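Local coordinates for protein putative oxidoreductase FAD-binding subunit (Sulfolobus tokodaii, PDB 4ZOH) that binds flavin-adenine dinucleotide and probably serves as the electron-transferring flavoprotein subunit of a molybdenum-containing oxidoreductase, at residues N15-F20 / Y49-R54; V189-L194 / V266-A271; V205-T210 / V217-A222. One frame throughout, in Å; residues are numbered along the deposited sequence.

The three contacts fall in two regions on opposite sides of the chain's centre, with FAD bound between. Contact 1 packs helix 14-23 on the three-stranded parallel sheet of the FAD-binding domain, and its I53 belongs to the FAD pocket, the side chain lying about 4 Å from the cofactor. Contacts 2 and 3 share the four-stranded antiparallel sheet of the C-terminal domain, their centres about 9 Å apart and each about 36 to 38 Å from that of contact 1. Strands 189-198 and 201-210 join them directly: A192 O accepts a probable hydrogen bond from G208 N at 2.8 Å, and V191 packs on I207. The side chain of V189 in contact 2 lies about 12 Å from FAD.

Contact 1: N15-F20 / Y49-R54; sequences NEALEF and YIVEIR
The F20 ring turns its edge to the face of Y49 in a T-shaped pair, planes at 72° and centroids 4.9 Å apart. F20 CZ is the atom that does the probing: it stands over the centre of the tyrosine ring and lies 3.5 Å from Y49 CG. F20 reaches there because its CG is anti to the backbone N (chi1 -165°). The imidazole of H24, just past the end of helix 14-23, stacks on the phenylalanine and also meets the Y49 ring, and V9 of strand 7-10 also touches both aromatic residues. Y49 OH is hydrogen-bonded to a polar side chain of a different protein in the assembly, where the tyrosine helps form the interface. Helix 14-23 runs nearly antiparallel to strand 49-52, the segment axes at 163° and 9.3 Å apart, packing on a small parallel sheet in which 49-52 is the middle strand between 7-10 and 28-30. Further along, V51 divides its branches: CG2 meets the phenylalanine at F20 CD2 (3.8 Å), while CG1 meets A17 CB at 4.2 Å. That alanine methyl is also 4.2 Å from I53 CG2. I53, just past the end of the strand, belongs to the FAD pocket and touches the cofactor.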
loop_
_atom_site.group_PDB
_atom_site.type_symbol
_atom_site.label_atom_id
_atom_site.label_comp_id
_atom_site.label_asym_id
_atom_site.label_seq_id
_atom_site.Cartn_x
_atom_site.Cartn_y
_atom_site.Cartn_z
ATOM N N ASN B 15 -38.892 13.449 25.966
ATOM C CA ASN B 15 -38.714 14.110 27.247
ATOM C C ASN B 15 -37.212 14.311 27.530
ATOM O O ASN B 15 -36.744 15.451 27.841
ATOM C CB ASN B 15 -39.427 13.279 28.337
ATOM C CG ASN B 15 -39.293 13.882 29.732
ATOM O OD1 ASN B 15 -39.206 15.108 29.898
ATOM N ND2 ASN B 15 -39.292 13.013 30.755
ATOM N N GLU B 16 -36.444 13.226 27.352
ATOM C CA GLU B 16 -35.008 13.337 27.574
ATOM C C GLU B 16 -34.376 14.345 26.646
ATOM O O GLU B 16 -33.583 15.215 27.107
ATOM C CB GLU B 16 -34.323 11.984 27.448
ATOM C CG GLU B 16 -34.058 11.333 28.781
ATOM C CD GLU B 16 -33.732 9.857 28.671
ATOM O OE1 GLU B 16 -33.103 9.430 27.668
ATOM O OE2 GLU B 16 -34.099 9.116 29.611
ATOM N N ALA B 17 -34.717 14.254 25.350
ATOM C CA ALA B 17 -34.128 15.232 24.381
ATOM C C ALA B 17 -34.359 16.680 24.842
ATOM O O ALA B 17 -33.395 17.477 24.933
ATOM C CB ALA B 17 -34.649 15.010 22.949
ATOM N N LEU B 18 -35.630 16.993 25.175
ATOM C CA LEU B 18 -36.025 18.348 25.607
ATOM C C LEU B 18 -35.192 18.831 26.802
ATOM O O LEU B 18 -34.647 19.926 26.784
ATOM C CB LEU B 18 -37.540 18.409 25.875
ATOM C CG LEU B 18 -38.372 18.154 24.600
ATOM C CD1 LEU B 18 -39.709 17.504 24.868
ATOM C CD2 LEU B 18 -38.516 19.432 23.787
ATOM N N GLU B 19 -35.054 17.979 27.815
ATOM C CA GLU B 19 -34.322 18.338 29.039
ATOM C C GLU B 19 -32.849 18.671 28.765
ATOM O O GLU B 19 -32.304 19.717 29.217
ATOM C CB GLU B 19 -34.455 17.183 30.024
ATOM C CG GLU B 19 -34.470 17.609 31.466
ATOM C CD GLU B 19 -33.513 16.784 32.293
ATOM O OE1 GLU B 19 -33.356 15.574 31.998
ATOM O OE2 GLU B 19 -32.901 17.352 33.221
ATOM N N PHE B 20 -32.201 17.797 27.986
ATOM C CA PHE B 20 -30.806 18.056 27.614
ATOM C C PHE B 20 -30.680 19.389 26.904
ATOM O O PHE B 20 -29.759 20.153 27.219
ATOM C CB PHE B 20 -30.167 16.951 26.773
ATOM C CG PHE B 20 -28.661 17.062 26.724
ATOM C CD1 PHE B 20 -27.868 16.280 27.559
ATOM C CD2 PHE B 20 -28.026 18.007 25.876
ATOM C CE1 PHE B 20 -26.481 16.406 27.526
ATOM C CE2 PHE B 20 -26.642 18.135 25.847
ATOM C CZ PHE B 20 -25.871 17.328 26.674
ATOM N N TYR B 49 -22.894 20.219 22.024
ATOM C CA TYR B 49 -23.485 18.924 21.820
ATOM C C TYR B 49 -24.411 18.915 20.606
ATOM O O TYR B 49 -25.092 19.875 20.320
ATOM C CB TYR B 49 -24.274 18.477 23.060
ATOM C CG TYR B 49 -23.410 18.140 24.263
ATOM C CD1 TYR B 49 -23.000 16.820 24.504
ATOM C CD2 TYR B 49 -23.023 19.134 25.184
ATOM C CE1 TYR B 49 -22.207 16.506 25.609
ATOM C CE2 TYR B 49 -22.239 18.824 26.298
ATOM C CZ TYR B 49 -21.834 17.512 26.505
ATOM O OH TYR B 49 -21.055 17.193 27.605
ATOM N N ILE B 50 -24.438 17.808 19.909
ATOM C CA ILE B 50 -25.491 17.583 18.970
ATOM C C ILE B 50 -26.403 16.541 19.638
ATOM O O ILE B 50 -25.928 15.494 20.093
ATOM C CB ILE B 50 -24.916 17.072 17.621
ATOM C CG1 ILE B 50 -24.119 18.161 16.889
ATOM C CG2 ILE B 50 -25.995 16.428 16.753
ATOM C CD1 ILE B 50 -24.843 19.469 16.648
ATOM N N VAL B 51 -27.705 16.815 19.670
ATOM C CA VAL B 51 -28.676 15.889 20.268
ATOM C C VAL B 51 -29.447 15.185 19.147
ATOM O O VAL B 51 -30.099 15.846 18.316
ATOM C CB VAL B 51 -29.644 16.684 21.188
ATOM C CG1 VAL B 51 -30.688 15.797 21.852
ATOM C CG2 VAL B 51 -28.864 17.571 22.146
ATOM N N GLU B 52 -29.424 13.856 19.149
ATOM C CA GLU B 52 -30.017 13.110 18.032
ATOM C C GLU B 52 -31.520 12.873 18.257
ATOM O O GLU B 52 -31.891 12.157 19.156
ATOM C CB GLU B 52 -29.235 11.792 17.722
ATOM C CG GLU B 52 -29.868 10.945 16.635
ATOM C CD GLU B 52 -29.179 9.621 16.381
ATOM O OE1 GLU B 52 -27.922 9.524 16.285
ATOM O OE2 GLU B 52 -29.912 8.658 16.233
ATOM N N ILE B 53 -32.368 13.441 17.415
ATOM C CA ILE B 53 -33.826 13.277 17.601
ATOM C C ILE B 53 -34.404 12.332 16.587
ATOM O O ILE B 53 -35.544 11.945 16.700
ATOM C CB ILE B 53 -34.572 14.629 17.652
ATOM C CG1 ILE B 53 -34.468 15.384 16.312
ATOM C CG2 ILE B 53 -34.033 15.486 18.810
ATOM C CD1 ILE B 53 -35.521 16.481 16.170
ATOM N N ARG B 54 -33.559 11.909 15.643
ATOM C CA ARG B 54 -33.925 11.153 14.429
ATOM C C ARG B 54 -34.656 9.870 14.692
ATOM O O ARG B 54 -35.415 9.453 13.863
ATOM C CB ARG B 54 -32.683 10.719 13.656
ATOM C CG ARG B 54 -31.700 11.771 13.210
ATOM C CD ARG B 54 -30.585 11.144 12.329
ATOM N NE ARG B 54 -31.093 10.028 11.492
ATOM C CZ ARG B 54 -31.679 10.180 10.303
ATOM N NH1 ARG B 54 -32.119 9.125 9.618
ATOM N NH2 ARG B 54 -31.840 11.402 9.807
#

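Contact 2: V189-L194 / V266-A271; sequences VGVALL and VLTKRA
T268 OG1 lies 3.8 Å from V191 CG1, a van der Waals neighbour only, since the hydroxyl is hydrogen-bonded to V264 O one turn back in its own helix. That internal bond satisfies the oxygen and lets the threonine sit against an apolar strand. V191 is the hub: with CG1 anti to its backbone N (chi1 -173°), this branch faces T268 and, more loosely, the methyl of A271, while V191 CG2 presses on L267 CB at 3.6 Å. L267 CD1 reaches down to the backbone of the strand, 3.4 Å from V189 O, and meets V189 CG1 at 4.1 Å. At the far end L193 CB abuts A271 CB at 3.9 Å, the small alanine allowing the backbones to come close, with L193 CA and A271 CA 6.1 Å apart. V189, V191 and L193 thus form one apolar row on the sheet, and helix segment 266-271 lies along it at 31° to strand segment 189-194, the axes 8.2 Å apart. L267 also touches Q177 and L179 of strand 173-179, extending the packing to the edge strand. All six touching residues are buried; helix and sheet are held here by close-fitting hydrocarbon, the one hydroxyl among them already engaged within the helix.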
loop_
_atom_site.group_PDB
_atom_site.type_symbol
_atom_site.label_atom_id
_atom_site.label_comp_id
_atom_site.label_asym_id
_atom_site.label_seq_id
_atom_site.Cartn_x
_atom_site.Cartn_y
_atom_site.Cartn_z
ATOM N N VAL B 189 -36.098 32.279 -7.485
ATOM C CA VAL B 189 -37.423 32.789 -7.111
ATOM C C VAL B 189 -38.363 31.570 -6.937
ATOM O O VAL B 189 -38.330 30.652 -7.744
ATOM C CB VAL B 189 -37.984 33.744 -8.196
ATOM C CG1 VAL B 189 -39.384 34.169 -7.774
ATOM C CG2 VAL B 189 -37.074 34.986 -8.401
ATOM N N GLY B 190 -39.166 31.552 -5.894
ATOM C CA GLY B 190 -40.212 30.534 -5.800
ATOM C C GLY B 190 -41.600 31.123 -5.597
ATOM O O GLY B 190 -41.786 31.980 -4.738
ATOM N N VAL B 191 -42.575 30.636 -6.382
ATOM C CA VAL B 191 -43.982 31.081 -6.242
ATOM C C VAL B 191 -44.913 29.866 -6.067
ATOM O O VAL B 191 -44.951 28.956 -6.938
ATOM C CB VAL B 191 -44.487 31.978 -7.408
ATOM C CG1 VAL B 191 -45.906 32.528 -7.093
ATOM C CG2 VAL B 191 -43.533 33.130 -7.708
ATOM N N ALA B 192 -45.575 29.843 -4.908
ATOM C CA ALA B 192 -46.543 28.811 -4.567
ATOM C C ALA B 192 -47.980 29.318 -4.631
ATOM O O ALA B 192 -48.331 30.269 -3.918
ATOM C CB ALA B 192 -46.290 28.233 -3.175
ATOM N N LEU B 193 -48.797 28.646 -5.432
ATOM C CA LEU B 193 -50.167 29.103 -5.619
ATOM C C LEU B 193 -51.179 28.030 -5.187
ATOM O O LEU B 193 -51.020 26.841 -5.518
ATOM C CB LEU B 193 -50.412 29.468 -7.095
ATOM C CG LEU B 193 -51.734 30.251 -7.379
ATOM C CD1 LEU B 193 -51.510 31.329 -8.427
ATOM C CD2 LEU B 193 -52.788 29.271 -7.882
ATOM N N LEU B 194 -52.203 28.491 -4.472
ATOM C CA LEU B 194 -53.448 27.733 -4.270
ATOM C C LEU B 194 -54.672 28.587 -4.638
ATOM O O LEU B 194 -54.781 29.761 -4.253
ATOM C CB LEU B 194 -53.598 27.335 -2.830
ATOM C CG LEU B 194 -53.004 26.000 -2.403
ATOM C CD1 LEU B 194 -52.802 26.086 -0.916
ATOM C CD2 LEU B 194 -53.951 24.862 -2.767
ATOM N N VAL B 266 -43.228 36.817 -13.857
ATOM C CA VAL B 266 -43.198 35.706 -14.775
ATOM C C VAL B 266 -43.721 34.402 -14.090
ATOM O O VAL B 266 -44.559 33.693 -14.675
ATOM C CB VAL B 266 -41.804 35.575 -15.446
ATOM C CG1 VAL B 266 -41.770 34.329 -16.290
ATOM C CG2 VAL B 266 -41.485 36.839 -16.310
ATOM N N LEU B 267 -43.280 34.148 -12.846
ATOM C CA LEU B 267 -43.592 32.897 -12.145
ATOM C C LEU B 267 -45.012 32.860 -11.576
ATOM O O LEU B 267 -45.615 31.807 -11.601
ATOM C CB LEU B 267 -42.558 32.482 -11.071
ATOM C CG LEU B 267 -41.063 32.097 -11.299
ATOM C CD1 LEU B 267 -40.494 31.072 -10.288
ATOM C CD2 LEU B 267 -40.681 31.738 -12.717
ATOM N N THR B 268 -45.502 33.991 -11.052
ATOM C CA THR B 268 -46.933 34.162 -10.729
ATOM C C THR B 268 -47.799 33.868 -11.969
ATOM O O THR B 268 -48.703 33.056 -11.907
ATOM C CB THR B 268 -47.202 35.544 -10.194
ATOM O OG1 THR B 268 -46.357 35.741 -9.064
ATOM C CG2 THR B 268 -48.608 35.709 -9.714
ATOM N N LYS B 269 -47.461 34.442 -13.122
ATOM C CA LYS B 269 -48.266 34.117 -14.307
ATOM C C LYS B 269 -48.235 32.617 -14.608
ATOM O O LYS B 269 -49.301 32.029 -14.924
ATOM C CB LYS B 269 -47.856 34.958 -15.533
ATOM C CG LYS B 269 -48.787 34.845 -16.706
ATOM C CD LYS B 269 -48.335 35.761 -17.851
ATOM C CE LYS B 269 -49.065 35.389 -19.136
ATOM N NZ LYS B 269 -48.970 36.426 -20.184
ATOM N N ARG B 270 -47.022 32.009 -14.571
ATOM C CA ARG B 270 -46.866 30.541 -14.853
ATOM C C ARG B 270 -47.727 29.748 -13.824
ATOM O O ARG B 270 -48.444 28.855 -14.192
ATOM C CB ARG B 270 -45.407 30.116 -14.739
ATOM C CG ARG B 270 -44.548 30.487 -15.932
ATOM C CD ARG B 270 -43.069 30.318 -15.590
ATOM N NE ARG B 270 -42.328 30.324 -16.847
ATOM C CZ ARG B 270 -41.112 29.819 -17.066
ATOM N NH1 ARG B 270 -40.409 29.219 -16.094
ATOM N NH2 ARG B 270 -40.611 29.905 -18.292
ATOM N N ALA B 271 -47.736 30.203 -12.575
ATOM C CA ALA B 271 -48.469 29.535 -11.472
ATOM C C ALA B 271 -49.997 29.547 -11.679
ATOM O O ALA B 271 -50.634 28.466 -11.663
ATOM C CB ALA B 271 -48.085 30.158 -10.155
#

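Contact 3: V205-T210 / V217-A222; sequences VRIGLT and VRAKGA
I207 CG2 and A219 CB, 3.7 Å apart, form the apolar centre, and the isoleucine's other branch carries CD1 on to A222 CB at 3.8 Å. L209 CG leans on the same A219 methyl from the next position on that face of the strand, with V217 beside it. The backbone rungs run alongside this patch. G208 and R218 are a non-hydrogen-bonded antiparallel pair, L209 and V217 a hydrogen-bonded one: L209 N gives to V217 O at 2.8 Å, and V217 N returns a longer bond to L209 O. A third rung, A219 N to I207 O (2.8 Å), forms where the chain folds through an inverse gamma turn at A219, the N-cap position of helix 220-226. On the G208 side, R218 curls back through bends at chi2 and chi3 (-66° and -83°), laying a face of its guanidinium over R206 CB and bringing R218 NH2 to 3.3 Å from R206 CG. The two guanidinium planes are 17° apart, and D127 bridges both arginines, probably offsetting their like charges; R206 NH1 is also hydrogen-bonded to A125 O, and E223 holds R218 NE. Strand 217-218, the short second arm of this beta hairpin, is an outermost strand of the antiparallel sheet within the chain: strand 189-198 borders 201-210 on its other side, L226 of helix 220-226 touches V205 and I207, and A243 of helix 233-243 packs on A219 and A222.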
loop_
_atom_site.group_PDB
_atom_site.type_symbol
_atom_site.label_atom_id
_atom_site.label_comp_id
_atom_site.label_asym_id
_atom_site.label_seq_id
_atom_site.Cartn_x
_atom_site.Cartn_y
_atom_site.Cartn_z
ATOM N N VAL B 205 -57.941 32.487 -3.259
ATOM C CA VAL B 205 -56.628 32.439 -3.901
ATOM C C VAL B 205 -55.532 32.725 -2.869
ATOM O O VAL B 205 -55.716 33.557 -1.999
ATOM C CB VAL B 205 -56.533 33.318 -5.152
ATOM C CG1 VAL B 205 -56.798 34.783 -4.796
ATOM C CG2 VAL B 205 -55.199 33.105 -5.881
ATOM N N ARG B 206 -54.434 31.959 -2.915
ATOM C CA ARG B 206 -53.301 32.209 -2.004
ATOM C C ARG B 206 -52.002 32.115 -2.762
ATOM O O ARG B 206 -51.777 31.169 -3.525
ATOM C CB ARG B 206 -53.329 31.224 -0.838
ATOM C CG ARG B 206 -54.583 31.285 0.012
ATOM C CD ARG B 206 -55.155 29.887 0.105
ATOM N NE ARG B 206 -56.175 29.741 1.123
ATOM C CZ ARG B 206 -55.982 29.614 2.433
ATOM N NH1 ARG B 206 -54.765 29.601 2.977
ATOM N NH2 ARG B 206 -57.036 29.492 3.231
ATOM N N ILE B 207 -51.175 33.135 -2.593
ATOM C CA ILE B 207 -49.910 33.221 -3.317
ATOM C C ILE B 207 -48.723 33.450 -2.373
ATOM O O ILE B 207 -48.692 34.459 -1.619
ATOM C CB ILE B 207 -49.971 34.275 -4.410
ATOM C CG1 ILE B 207 -51.159 33.973 -5.330
ATOM C CG2 ILE B 207 -48.669 34.243 -5.184
ATOM C CD1 ILE B 207 -51.365 34.933 -6.480
ATOM N N GLY B 208 -47.788 32.482 -2.335
ATOM C CA GLY B 208 -46.611 32.649 -1.444
ATOM C C GLY B 208 -45.323 32.880 -2.225
ATOM O O GLY B 208 -45.094 32.264 -3.268
ATOM N N LEU B 209 -44.492 33.785 -1.718
ATOM C CA LEU B 209 -43.249 34.091 -2.355
ATOM C C LEU B 209 -42.092 33.747 -1.426
ATOM O O LEU B 209 -42.020 34.176 -0.267
ATOM C CB LEU B 209 -43.166 35.575 -2.757
ATOM C CG LEU B 209 -44.199 36.279 -3.656
ATOM C CD1 LEU B 209 -43.717 37.715 -3.887
ATOM C CD2 LEU B 209 -44.509 35.540 -4.960
ATOM N N THR B 210 -41.170 32.991 -1.988
ATOM C CA THR B 210 -39.922 32.707 -1.332
ATOM C C THR B 210 -38.737 33.182 -2.179
ATOM O O THR B 210 -38.849 33.416 -3.409
ATOM C CB THR B 210 -39.831 31.212 -0.925
ATOM O OG1 THR B 210 -38.713 31.041 -0.030
ATOM C CG2 THR B 210 -39.707 30.316 -2.164
ATOM N N VAL B 217 -43.463 35.709 2.080
ATOM C CA VAL B 217 -44.656 36.590 2.170
ATOM C C VAL B 217 -45.802 36.180 1.256
ATOM O O VAL B 217 -45.602 35.456 0.267
ATOM C CB VAL B 217 -44.330 38.083 1.916
ATOM C CG1 VAL B 217 -43.357 38.589 2.971
ATOM C CG2 VAL B 217 -43.754 38.297 0.531
ATOM N N ARG B 218 -46.992 36.667 1.583
ATOM C CA ARG B 218 -48.157 36.532 0.716
ATOM C C ARG B 218 -48.108 37.560 -0.415
ATOM O O ARG B 218 -47.765 38.670 -0.165
ATOM C CB ARG B 218 -49.412 36.703 1.558
ATOM C CG ARG B 218 -49.700 35.495 2.438
ATOM C CD ARG B 218 -50.042 34.277 1.593
ATOM N NE ARG B 218 -51.442 34.318 1.222
ATOM C CZ ARG B 218 -52.422 33.916 2.022
ATOM N NH1 ARG B 218 -52.178 33.413 3.232
ATOM N NH2 ARG B 218 -53.654 34.016 1.608
ATOM N N ALA B 219 -48.437 37.221 -1.659
ATOM C CA ALA B 219 -48.419 38.261 -2.677
ATOM C C ALA B 219 -49.812 38.962 -2.656
ATOM O O ALA B 219 -50.658 38.754 -3.559
ATOM C CB ALA B 219 -48.072 37.681 -4.042
ATOM N N LYS B 220 -50.010 39.752 -1.587
ATOM C CA LYS B 220 -51.266 40.439 -1.225
ATOM C C LYS B 220 -51.966 41.152 -2.397
ATOM O O LYS B 220 -53.187 41.058 -2.584
ATOM C CB LYS B 220 -51.007 41.416 -0.050
ATOM C CG LYS B 220 -50.781 40.792 1.334
ATOM C CD LYS B 220 -52.066 40.346 2.048
ATOM C CE LYS B 220 -52.648 38.986 1.559
ATOM N NZ LYS B 220 -52.541 37.831 2.513
ATOM N N GLY B 221 -51.165 41.834 -3.205
ATOM C CA GLY B 221 -51.657 42.591 -4.345
ATOM C C GLY B 221 -52.101 41.690 -5.472
ATOM O O GLY B 221 -53.069 42.004 -6.208
ATOM N N ALA B 222 -51.394 40.577 -5.646
ATOM C CA ALA B 222 -51.797 39.648 -6.691
ATOM C C ALA B 222 -53.099 38.971 -6.261
ATOM O O ALA B 222 -54.011 38.712 -7.087
ATOM C CB ALA B 222 -50.695 38.641 -6.996
#